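Local coordinates for D-alanine--D-alanine ligase (Coxiella burnetii, PDB 3TQT), which joins two molecules of D-alanine into D-alanyl-D-alanine at the expense of ATP, supplying the dipeptide for peptidoglycan synthesis, at residues S8-G13 against K85-L90; T146-G151 against V312-I317; G151-V156 against Q284-D289. All coordinates share one frame; numbering follows the deposited sequence.

Contact 1: residues S8-G13 against K85-L90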
ATOM      1  N   SER A   8      -4.879 -15.058  15.252  1.00 18.62           N
ATOM      2  CA  SER A   8      -5.046 -15.757  13.978  1.00 19.13           C
ATOM      3  C   SER A   8      -3.768 -15.659  13.151  1.00 19.34           C
ATOM      4  O   SER A   8      -3.278 -14.567  12.866  1.00 25.22           O
ATOM      5  CB  SER A   8      -6.201 -15.153  13.186  1.00 20.50           C
ATOM      6  OG  SER A   8      -7.441 -15.584  13.715  1.00 23.04           O
ATOM      7  N   VAL A   9      -3.217 -16.800  12.772  1.00 18.31           N
ATOM      8  CA  VAL A   9      -2.028 -16.792  11.931  1.00 24.75           C
ATOM      9  C   VAL A   9      -2.447 -17.092  10.500  1.00 22.88           C
ATOM     10  O   VAL A   9      -3.083 -18.113  10.244  1.00 23.77           O
ATOM     11  CB  VAL A   9      -0.992 -17.802  12.433  1.00 19.00           C
ATOM     12  CG1 VAL A   9       0.294 -17.744  11.576  1.00 21.08           C
ATOM     13  CG2 VAL A   9      -0.683 -17.533  13.901  1.00 18.58           C
ATOM     14  N   LEU A  10      -2.132 -16.184   9.577  1.00 19.04           N
ATOM     15  CA  LEU A  10      -2.505 -16.363   8.172  1.00 18.72           C
ATOM     16  C   LEU A  10      -1.338 -16.931   7.404  1.00 25.81           C
ATOM     17  O   LEU A  10      -0.225 -16.409   7.481  1.00 27.45           O
ATOM     18  CB  LEU A  10      -2.907 -15.036   7.531  1.00 23.80           C
ATOM     19  CG  LEU A  10      -4.311 -14.480   7.781  1.00 32.62           C
ATOM     20  CD1 LEU A  10      -4.795 -14.759   9.194  1.00 34.98           C
ATOM     21  CD2 LEU A  10      -4.348 -12.982   7.463  1.00 33.08           C
ATOM     22  N   CYS A  11      -1.588 -17.991   6.641  1.00 27.69           N
ATOM     23  CA  CYS A  11      -0.519 -18.611   5.869  1.00 24.02           C
ATOM     24  C   CYS A  11      -1.017 -19.183   4.554  1.00 25.49           C
ATOM     25  O   CYS A  11      -2.222 -19.281   4.326  1.00 21.70           O
ATOM     26  CB  CYS A  11       0.169 -19.711   6.671  1.00 28.38           C
ATOM     27  SG  CYS A  11      -0.857 -21.174   6.954  1.00 27.95           S
ATOM     28  N   GLY A  12      -0.065 -19.558   3.698  1.00 24.09           N
ATOM     29  CA  GLY A  12      -0.371 -20.127   2.401  1.00 27.19           C
ATOM     30  C   GLY A  12      -0.388 -19.008   1.381  1.00 31.81           C
ATOM     31  O   GLY A  12       0.613 -18.313   1.189  1.00 29.22           O
ATOM     32  N   GLY A  13      -1.534 -18.836   0.735  1.00 29.50           N
ATOM     33  CA  GLY A  13      -1.751 -17.719  -0.165  1.00 34.86           C
ATOM     34  C   GLY A  13      -1.432 -18.054  -1.606  1.00 40.72           C
ATOM     35  O   GLY A  13      -0.791 -19.066  -1.894  1.00 35.43           O
ATOM     36  N   LYS A  85     -15.154 -10.625  15.964  1.00 35.96           N
ATOM     37  CA  LYS A  85     -15.196 -11.944  15.344  1.00 37.14           C
ATOM     38  C   LYS A  85     -15.256 -11.803  13.828  1.00 30.64           C
ATOM     39  O   LYS A  85     -16.322 -11.879  13.230  1.00 30.13           O
ATOM     40  CB  LYS A  85     -16.403 -12.733  15.842  1.00 30.51           C
ATOM     41  CG  LYS A  85     -16.445 -12.922  17.350  1.00 39.28           C
ATOM     42  CD  LYS A  85     -17.414 -14.040  17.722  1.00 44.46           C
ATOM     43  CE  LYS A  85     -17.485 -14.246  19.226  1.00 54.22           C
ATOM     44  NZ  LYS A  85     -18.885 -14.152  19.730  1.00 60.63           N
ATOM     45  N   PRO A  86     -14.092 -11.602  13.204  1.00 27.71           N
ATOM     46  CA  PRO A  86     -14.009 -11.285  11.779  1.00 27.55           C
ATOM     47  C   PRO A  86     -14.199 -12.489  10.865  1.00 27.66           C
ATOM     48  O   PRO A  86     -14.514 -12.287   9.695  1.00 29.87           O
ATOM     49  CB  PRO A  86     -12.590 -10.744  11.638  1.00 24.92           C
ATOM     50  CG  PRO A  86     -11.822 -11.446  12.703  1.00 24.02           C
ATOM     51  CD  PRO A  86     -12.771 -11.577  13.856  1.00 25.60           C
ATOM     52  N   TRP A  87     -14.003 -13.704  11.380  1.00 18.63           N
ATOM     53  CA  TRP A  87     -14.064 -14.902  10.552  1.00 20.72           C
ATOM     54  C   TRP A  87     -15.410 -15.563  10.716  1.00 27.52           C
ATOM     55  O   TRP A  87     -15.889 -15.747  11.843  1.00 27.82           O
ATOM     56  CB  TRP A  87     -12.991 -15.910  10.959  1.00 20.89           C
ATOM     57  CG  TRP A  87     -11.654 -15.331  11.245  1.00 22.29           C
ATOM     58  CD1 TRP A  87     -10.854 -15.613  12.313  1.00 26.41           C
ATOM     59  CD2 TRP A  87     -10.945 -14.368  10.451  1.00 25.05           C
ATOM     60  NE1 TRP A  87      -9.677 -14.895  12.224  1.00 28.28           N
ATOM     61  CE2 TRP A  87      -9.715 -14.118  11.096  1.00 23.43           C
ATOM     62  CE3 TRP A  87     -11.233 -13.686   9.263  1.00 21.33           C
ATOM     63  CZ2 TRP A  87      -8.780 -13.221  10.596  1.00 27.12           C
ATOM     64  CZ3 TRP A  87     -10.288 -12.808   8.754  1.00 30.08           C
ATOM     65  CH2 TRP A  87      -9.081 -12.579   9.423  1.00 30.02           C
ATOM     66  N   GLN A  88     -16.015 -15.942   9.602  1.00 24.30           N
ATOM     67  CA  GLN A  88     -17.346 -16.535   9.651  1.00 30.76           C
ATOM     68  C   GLN A  88     -17.356 -17.827   8.879  1.00 29.26           C
ATOM     69  O   GLN A  88     -16.968 -17.855   7.723  1.00 27.68           O
ATOM     70  CB  GLN A  88     -18.377 -15.586   9.048  1.00 32.21           C
ATOM     71  CG  GLN A  88     -19.796 -16.119   9.097  1.00 43.31           C
ATOM     72  CD  GLN A  88     -20.807 -15.074   8.699  1.00 53.98           C
ATOM     73  OE1 GLN A  88     -20.710 -13.913   9.104  1.00 57.38           O
ATOM     74  NE2 GLN A  88     -21.778 -15.470   7.887  1.00 63.84           N
ATOM     75  N   SER A  89     -17.812 -18.899   9.513  1.00 33.47           N
ATOM     76  CA  SER A  89     -17.839 -20.200   8.859  1.00 39.12           C
ATOM     77  C   SER A  89     -18.862 -20.209   7.727  1.00 40.44           C
ATOM     78  O   SER A  89     -19.895 -19.549   7.815  1.00 42.21           O
ATOM     79  CB  SER A  89     -18.170 -21.295   9.876  1.00 52.34           C
ATOM     80  OG  SER A  89     -19.381 -21.007  10.548  1.00 59.76           O
ATOM     81  N   LEU A  90     -18.571 -20.961   6.669  1.00 39.37           N
ATOM     82  CA  LEU A  90     -19.442 -21.020   5.492  1.00 42.64           C
ATOM     83  C   LEU A  90     -20.523 -22.107   5.562  1.00 51.24           C
ATOM     84  O   LEU A  90     -20.313 -23.180   6.127  1.00 52.62           O
ATOM     85  CB  LEU A  90     -18.607 -21.178   4.219  1.00 39.64           C
ATOM     86  CG  LEU A  90     -17.903 -19.891   3.795  1.00 42.62           C
ATOM     87  CD1 LEU A  90     -17.085 -20.109   2.538  1.00 48.90           C
ATOM     88  CD2 LEU A  90     -18.935 -18.800   3.571  1.00 43.57           C
TER

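Contact 2: residues T146-G151 against V312-I317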
ATOM      1  N   THR A 146      14.129   4.244  -3.718  1.00 17.34           N
ATOM      2  CA  THR A 146      13.845   5.637  -4.010  1.00 17.07           C
ATOM      3  C   THR A 146      13.652   6.375  -2.692  1.00 20.34           C
ATOM      4  O   THR A 146      14.210   7.452  -2.472  1.00 18.85           O
ATOM      5  CB  THR A 146      12.557   5.773  -4.837  1.00 23.94           C
ATOM      6  OG1 THR A 146      12.762   5.190  -6.127  1.00 25.51           O
ATOM      7  CG2 THR A 146      12.169   7.243  -5.004  1.00 23.69           C
ATOM      8  N   VAL A 147      12.852   5.785  -1.814  1.00 17.89           N
ATOM      9  CA  VAL A 147      12.530   6.423  -0.552  1.00 20.50           C
ATOM     10  C   VAL A 147      13.776   6.476   0.334  1.00 23.27           C
ATOM     11  O   VAL A 147      14.068   7.508   0.945  1.00 17.72           O
ATOM     12  CB  VAL A 147      11.359   5.708   0.140  1.00 22.97           C
ATOM     13  CG1 VAL A 147      11.191   6.211   1.556  1.00 23.86           C
ATOM     14  CG2 VAL A 147      10.072   5.902  -0.686  1.00 19.78           C
ATOM     15  N   LEU A 148      14.528   5.377   0.377  1.00 22.41           N
ATOM     16  CA  LEU A 148      15.738   5.331   1.193  1.00 20.46           C
ATOM     17  C   LEU A 148      16.752   6.356   0.727  1.00 18.80           C
ATOM     18  O   LEU A 148      17.288   7.127   1.526  1.00 22.27           O
ATOM     19  CB  LEU A 148      16.365   3.939   1.172  1.00 17.98           C
ATOM     20  CG  LEU A 148      15.498   2.875   1.857  1.00 19.70           C
ATOM     21  CD1 LEU A 148      16.143   1.491   1.721  1.00 18.05           C
ATOM     22  CD2 LEU A 148      15.274   3.252   3.312  1.00 21.52           C
ATOM     23  N   ARG A 149      17.014   6.369  -0.572  1.00 19.76           N
ATOM     24  CA  ARG A 149      18.038   7.269  -1.085  1.00 21.22           C
ATOM     25  C   ARG A 149      17.636   8.732  -0.907  1.00 17.06           C
ATOM     26  O   ARG A 149      18.472   9.572  -0.588  1.00 21.63           O
ATOM     27  CB  ARG A 149      18.336   6.976  -2.550  1.00 23.84           C
ATOM     28  CG  ARG A 149      19.364   7.902  -3.119  1.00 26.07           C
ATOM     29  CD  ARG A 149      19.077   8.159  -4.575  1.00 38.95           C
ATOM     30  NE  ARG A 149      19.749   7.268  -5.519  1.00 43.15           N
ATOM     31  CZ  ARG A 149      20.688   6.373  -5.231  1.00 40.21           C
ATOM     32  NH1 ARG A 149      21.109   6.202  -3.995  1.00 41.52           N
ATOM     33  NH2 ARG A 149      21.217   5.646  -6.208  1.00 30.24           N
ATOM     34  N   ALA A 150      16.354   9.027  -1.100  1.00 22.45           N
ATOM     35  CA  ALA A 150      15.853  10.381  -0.897  1.00 22.56           C
ATOM     36  C   ALA A 150      16.118  10.834   0.525  1.00 25.18           C
ATOM     37  O   ALA A 150      16.353  12.010   0.775  1.00 26.39           O
ATOM     38  CB  ALA A 150      14.367  10.451  -1.205  1.00 21.50           C
ATOM     39  N   GLY A 151      16.079   9.896   1.462  1.00 20.43           N
ATOM     40  CA  GLY A 151      16.323  10.221   2.857  1.00 27.56           C
ATOM     41  C   GLY A 151      17.780  10.103   3.265  1.00 30.51           C
ATOM     42  O   GLY A 151      18.102  10.164   4.448  1.00 32.92           O
ATOM     43  N   VAL A 312      28.540   0.099   3.744  1.00 27.37           N
ATOM     44  CA  VAL A 312      27.287  -0.562   4.076  1.00 23.93           C
ATOM     45  C   VAL A 312      26.152  -0.028   3.207  1.00 22.28           C
ATOM     46  O   VAL A 312      25.850   1.165   3.222  1.00 24.97           O
ATOM     47  CB  VAL A 312      26.969  -0.384   5.567  1.00 20.92           C
ATOM     48  CG1 VAL A 312      25.691  -1.141   5.945  1.00 26.99           C
ATOM     49  CG2 VAL A 312      28.146  -0.864   6.403  1.00 25.49           C
ATOM     50  N   LEU A 313      25.532  -0.931   2.458  1.00 26.22           N
ATOM     51  CA  LEU A 313      24.540  -0.577   1.456  1.00 22.07           C
ATOM     52  C   LEU A 313      23.270  -1.382   1.650  1.00 21.69           C
ATOM     53  O   LEU A 313      23.304  -2.618   1.678  1.00 23.97           O
ATOM     54  CB  LEU A 313      25.078  -0.865   0.059  1.00 23.12           C
ATOM     55  CG  LEU A 313      26.372  -0.153  -0.319  1.00 23.48           C
ATOM     56  CD1 LEU A 313      26.864  -0.638  -1.694  1.00 26.75           C
ATOM     57  CD2 LEU A 313      26.152   1.364  -0.298  1.00 29.06           C
ATOM     58  N   VAL A 314      22.148  -0.684   1.767  1.00 19.82           N
ATOM     59  CA  VAL A 314      20.882  -1.384   1.872  1.00 21.53           C
ATOM     60  C   VAL A 314      20.545  -1.934   0.497  1.00 23.82           C
ATOM     61  O   VAL A 314      20.673  -1.236  -0.507  1.00 24.69           O
ATOM     62  CB  VAL A 314      19.739  -0.469   2.365  1.00 22.83           C
ATOM     63  CG1 VAL A 314      18.436  -1.238   2.364  1.00 18.66           C
ATOM     64  CG2 VAL A 314      20.042   0.067   3.761  1.00 20.86           C
ATOM     65  N   ASN A 315      20.138  -3.196   0.443  1.00 21.45           N
ATOM     66  CA  ASN A 315      19.605  -3.730  -0.804  1.00 20.91           C
ATOM     67  C   ASN A 315      18.094  -3.904  -0.776  1.00 20.05           C
ATOM     68  O   ASN A 315      17.421  -3.704  -1.786  1.00 23.14           O
ATOM     69  CB  ASN A 315      20.237  -5.068  -1.149  1.00 24.76           C
ATOM     70  CG  ASN A 315      20.100  -5.402  -2.624  1.00 36.03           C
ATOM     71  OD1 ASN A 315      20.256  -4.527  -3.487  1.00 34.24           O
ATOM     72  ND2 ASN A 315      19.794  -6.659  -2.925  1.00 37.24           N
ATOM     73  N   GLU A 316      17.561  -4.297   0.378  1.00 17.73           N
ATOM     74  CA  GLU A 316      16.157  -4.669   0.443  1.00 20.34           C
ATOM     75  C   GLU A 316      15.651  -4.600   1.883  1.00 19.29           C
ATOM     76  O   GLU A 316      16.417  -4.776   2.825  1.00 19.17           O
ATOM     77  CB  GLU A 316      15.961  -6.088  -0.121  1.00 25.08           C
ATOM     78  CG  GLU A 316      14.526  -6.592  -0.089  1.00 37.16           C
ATOM     79  CD  GLU A 316      14.335  -7.895  -0.867  1.00 37.67           C
ATOM     80  OE1 GLU A 316      15.340  -8.560  -1.185  1.00 35.84           O
ATOM     81  OE2 GLU A 316      13.174  -8.248  -1.168  1.00 40.00           O
ATOM     82  N   ILE A 317      14.363  -4.306   2.034  1.00 14.77           N
ATOM     83  CA  ILE A 317      13.677  -4.432   3.329  1.00 14.57           C
ATOM     84  C   ILE A 317      12.539  -5.424   3.168  1.00 17.56           C
ATOM     85  O   ILE A 317      11.673  -5.244   2.319  1.00 22.22           O
ATOM     86  CB  ILE A 317      13.098  -3.076   3.795  1.00 13.72           C
ATOM     87  CG1 ILE A 317      14.215  -2.020   3.783  1.00 14.74           C
ATOM     88  CG2 ILE A 317      12.439  -3.217   5.206  1.00 14.99           C
ATOM     89  CD1 ILE A 317      13.755  -0.623   4.126  1.00 21.13           C
TER

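Contact 3: residues G151-V156 against Q284-D289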
ATOM      1  N   GLY A 151      16.079   9.896   1.462  1.00 20.43           N
ATOM      2  CA  GLY A 151      16.323  10.221   2.857  1.00 27.56           C
ATOM      3  C   GLY A 151      17.780  10.103   3.265  1.00 30.51           C
ATOM      4  O   GLY A 151      18.102  10.164   4.448  1.00 32.92           O
ATOM      5  N   GLY A 152      18.660   9.920   2.285  1.00 28.44           N
ATOM      6  CA  GLY A 152      20.086   9.850   2.548  1.00 31.36           C
ATOM      7  C   GLY A 152      20.614   8.493   2.977  1.00 31.81           C
ATOM      8  O   GLY A 152      21.761   8.382   3.407  1.00 29.75           O
ATOM      9  N   ILE A 153      19.797   7.452   2.873  1.00 19.65           N
ATOM     10  CA  ILE A 153      20.292   6.126   3.214  1.00 22.11           C
ATOM     11  C   ILE A 153      21.022   5.501   2.034  1.00 23.12           C
ATOM     12  O   ILE A 153      20.527   5.500   0.914  1.00 23.36           O
ATOM     13  CB  ILE A 153      19.178   5.219   3.772  1.00 27.87           C
ATOM     14  CG1 ILE A 153      18.813   5.698   5.183  1.00 35.79           C
ATOM     15  CG2 ILE A 153      19.623   3.758   3.800  1.00 25.59           C
ATOM     16  CD1 ILE A 153      17.614   5.029   5.778  1.00 32.01           C
ATOM     17  N   PRO A 154      22.229   4.991   2.285  1.00 27.35           N
ATOM     18  CA  PRO A 154      23.070   4.405   1.232  1.00 30.54           C
ATOM     19  C   PRO A 154      22.403   3.147   0.702  1.00 25.26           C
ATOM     20  O   PRO A 154      22.088   2.273   1.508  1.00 23.10           O
ATOM     21  CB  PRO A 154      24.355   4.022   1.973  1.00 36.36           C
ATOM     22  CG  PRO A 154      24.284   4.738   3.298  1.00 39.59           C
ATOM     23  CD  PRO A 154      22.834   4.871   3.621  1.00 29.56           C
ATOM     24  N   VAL A 155      22.164   3.063  -0.606  1.00 20.12           N
ATOM     25  CA  VAL A 155      21.603   1.838  -1.178  1.00 19.56           C
ATOM     26  C   VAL A 155      22.411   1.370  -2.386  1.00 22.80           C
ATOM     27  O   VAL A 155      23.127   2.150  -3.014  1.00 19.56           O
ATOM     28  CB  VAL A 155      20.123   2.019  -1.611  1.00 19.70           C
ATOM     29  CG1 VAL A 155      19.294   2.518  -0.441  1.00 19.35           C
ATOM     30  CG2 VAL A 155      20.039   2.994  -2.766  1.00 24.01           C
ATOM     31  N   VAL A 156      22.305   0.085  -2.688  1.00 23.36           N
ATOM     32  CA  VAL A 156      22.834  -0.446  -3.933  1.00 24.59           C
ATOM     33  C   VAL A 156      22.105   0.258  -5.068  1.00 23.88           C
ATOM     34  O   VAL A 156      20.877   0.335  -5.066  1.00 21.39           O
ATOM     35  CB  VAL A 156      22.604  -1.960  -4.026  1.00 21.74           C
ATOM     36  CG1 VAL A 156      23.074  -2.489  -5.385  1.00 24.98           C
ATOM     37  CG2 VAL A 156      23.332  -2.674  -2.881  1.00 28.42           C
ATOM     38  N   GLN A 284      23.390  -1.787  12.158  1.00 27.02           N
ATOM     39  CA  GLN A 284      22.274  -1.671  13.079  1.00 29.59           C
ATOM     40  C   GLN A 284      21.591  -0.311  12.958  1.00 26.77           C
ATOM     41  O   GLN A 284      20.360  -0.233  12.915  1.00 25.96           O
ATOM     42  CB  GLN A 284      22.727  -1.965  14.511  1.00 28.80           C
ATOM     43  CG  GLN A 284      23.024  -3.444  14.732  1.00 33.66           C
ATOM     44  CD  GLN A 284      23.689  -3.719  16.062  1.00 38.88           C
ATOM     45  OE1 GLN A 284      24.596  -3.003  16.475  1.00 35.73           O
ATOM     46  NE2 GLN A 284      23.233  -4.758  16.742  1.00 38.26           N
ATOM     47  N   GLN A 285      22.374   0.760  12.863  1.00 25.47           N
ATOM     48  CA  GLN A 285      21.763   2.083  12.834  1.00 26.56           C
ATOM     49  C   GLN A 285      21.012   2.335  11.539  1.00 23.67           C
ATOM     50  O   GLN A 285      19.926   2.914  11.549  1.00 28.93           O
ATOM     51  CB  GLN A 285      22.776   3.195  13.060  1.00 25.49           C
ATOM     52  CG  GLN A 285      22.103   4.559  13.209  1.00 37.16           C
ATOM     53  CD  GLN A 285      21.203   4.642  14.441  1.00 40.27           C
ATOM     54  OE1 GLN A 285      21.688   4.602  15.569  1.00 39.90           O
ATOM     55  NE2 GLN A 285      19.885   4.749  14.225  1.00 35.71           N
ATOM     56  N   ILE A 286      21.590   1.897  10.431  1.00 23.55           N
ATOM     57  CA  ILE A 286      20.967   2.086   9.129  1.00 21.23           C
ATOM     58  C   ILE A 286      19.720   1.221   9.031  1.00 21.28           C
ATOM     59  O   ILE A 286      18.705   1.644   8.482  1.00 22.20           O
ATOM     60  CB  ILE A 286      21.935   1.749   7.977  1.00 24.41           C
ATOM     61  CG1 ILE A 286      23.111   2.733   7.983  1.00 30.69           C
ATOM     62  CG2 ILE A 286      21.215   1.828   6.637  1.00 20.49           C
ATOM     63  CD1 ILE A 286      24.143   2.436   6.932  1.00 33.54           C
ATOM     64  N   ALA A 287      19.783   0.015   9.579  1.00 19.60           N
ATOM     65  CA  ALA A 287      18.579  -0.834   9.599  1.00 25.04           C
ATOM     66  C   ALA A 287      17.416  -0.123  10.302  1.00 19.23           C
ATOM     67  O   ALA A 287      16.284  -0.111   9.805  1.00 19.37           O
ATOM     68  CB  ALA A 287      18.869  -2.181  10.248  1.00 21.85           C
ATOM     69  N   ILE A 288      17.703   0.470  11.457  1.00 20.26           N
ATOM     70  CA  ILE A 288      16.702   1.203  12.215  1.00 26.62           C
ATOM     71  C   ILE A 288      16.233   2.434  11.452  1.00 25.44           C
ATOM     72  O   ILE A 288      15.041   2.696  11.368  1.00 22.01           O
ATOM     73  CB  ILE A 288      17.241   1.630  13.587  1.00 21.70           C
ATOM     74  CG1 ILE A 288      17.289   0.424  14.522  1.00 19.95           C
ATOM     75  CG2 ILE A 288      16.377   2.729  14.168  1.00 26.59           C
ATOM     76  CD1 ILE A 288      18.183   0.639  15.723  1.00 25.57           C
ATOM     77  N   ASP A 289      17.172   3.183  10.884  1.00 25.47           N
ATOM     78  CA  ASP A 289      16.811   4.378  10.120  1.00 23.12           C
ATOM     79  C   ASP A 289      15.983   4.043   8.875  1.00 21.53           C
ATOM     80  O   ASP A 289      15.036   4.746   8.544  1.00 21.23           O
ATOM     81  CB  ASP A 289      18.060   5.158   9.723  1.00 27.24           C
ATOM     82  CG  ASP A 289      18.772   5.765  10.922  1.00 33.93           C
ATOM     83  OD1 ASP A 289      18.210   5.735  12.030  1.00 32.19           O
ATOM     84  OD2 ASP A 289      19.889   6.278  10.748  1.00 36.15           O
TER

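Contact 1: residues S8-G13 against K85-L90
W87 reaches over from strand 87-89 to S8 of strand 5-12 inside the Rossmann-like N-terminal domain of the ligase, where both strands belong to one mixed sheet. They are not neighbours in it: strands 74-78, 50-53 and 37-44 lie between them in the sheet order, and even the closest CA atoms, those of S8 and W87, are 9.7 Å apart. W87 spans most of that gap, and the short S8 the rest; tryptophan suits the place because its indole is long and carries an N-H on the edge turned to S8. The tight part of the contact is that bond: W87 NE1 donates a hydrogen bond to S8 OG, 2.8 Å away, at an N-H...O angle of 158°. The hydroxyl lies at the ring edge, 14° out of the indole plane. S8 turns OG to a position anti to its own carbonyl carbon (chi1 -77°), which carries the oxygen out toward the ring. A small serine fits here, since CB also packs against the indole edge, 3.6 Å from W87 NE1. P86 covers one face of the ring, its CG 3.7 Å above the plane and over the centre, while I76, I78 and I42 add apolar neighbours. Beyond W87 the segment 85-90 becomes looser: Q88 and S89 are partly exposed and bond to R96 and R95, and L90 is exposed, packing on Q88 of the second subunit. Between the two strands the remaining touch is slack and apolar, L10 CD1 coming obliquely to W87 CZ2 at 4.5 Å.

Contact 2: residues T146-G151 against V312-I317
L148, on the last turn of helix 141-150, pushes its side chain against V314 and I317 of strand 312-318, an outermost strand of the five-stranded antiparallel sheet in the ATP-grasp part of the ligase. The contact is a small piece of helix-on-sheet packing, entirely apolar and buried. Along the strand, V312 and L313 come first; they leave L148 alone, V312 turning instead to F304 and to helix 277-293, while L313 pairs through its backbone with F305. V314 is the first to meet the helix. Its CG1 stands anti to the backbone N (chi1 176°) and comes within 3.6 Å of L148 CD1, the two side chains crossing at about a right angle. Valine suits this strand position because a short branched side chain leaves room for the leucine to reach in. N315 and E316 follow, and both face D303 of strand 298-306, which makes a classic beta bulge. Both point their CB atoms away from the helix segment, and N315 OD1 accepts a bond from K145 NZ. E316 is predicted to bind both magnesium ions, so the bulge sends a probable metal ligand to one side while the apolar neighbours line the other. The extra residue lets inward-pointing side chains resume at I317, three positions after V314 instead of the usual two. Isoleucine has the length needed here, reaching toward the leucine tip to tip. With CG1 anti to the carbonyl carbon and the chain beyond it extended (chi2 176°), I317 ends with CD1 4.0 Å from CD1 of L148, the same methyl that V314 touches.

Contact 3: residues G151-V156 against Q284-D289
I153 and I286 slide past each other in opposite directions, their flanks meeting through the CG2 branches, which lie 3.8 Å apart. In both isoleucines CG2 is anti to the backbone N, and this puts the short branch of each, not its longer arm, at the point of touch. The longer arms then run to different neighbours. That of I153, extended beyond CG1, runs obliquely to helix 277-293 and reaches its next turn, where I153 CD1 rests 3.6 Å from D289 C and 4.0 Å from D289 CB. The arm of I286 goes the other way, to the pyrrolidine of P154, whose CG is 4.3 Å from I286 CD1. Branched isoleucines suit such a seam because each can serve two partners at once, and proline adds a compact apolar ring where the chain is partly exposed. The chain 151-156 is the connection that leaves helix 141-150 in the ATP-grasp part of the enzyme. The helix ends in a Schellman motif with G152 as its C-prime residue: I153 N bonds back to L148 O and G152 N to R149 O. Glycine suits this place because, lacking a side chain, it takes positive phi (84°) without strain against the preceding carbonyl oxygen. That turn delivers I153 directly to helix 277-293, and I153 also packs on L148 and V314, so its buried side chain bridges helix, strand and helix. D289 meets I153 with its backbone and CB while its carboxylate turns to its own helix. Q285, one turn earlier, donates from NE2 to D289 OD1 at 2.9 Å, approaching from above the carboxylate plane, 44° out of it, with an N-H...O angle of 144°.

Contacts 2 and 3 are neighbours, their centres about 6 Å apart, and share G151; contact 3 is nested in the chain loop that contact 2 closes. Besides the helix-ending turn, a backbone bond joins them: V314 N probably bonds to P154 O at 3.0 Å. Contact 2 lies nearer the predicted magnesium site, since it contains E316, and the V314 and D303 side chains are about 7 Å apart; the side chains of I286 in contact 3 and D303 are about 11 Å apart. Contact 1 stands apart in the N-terminal domain, its centre about 34 and 36 Å from those of contacts 2 and 3, away from the annotated sites.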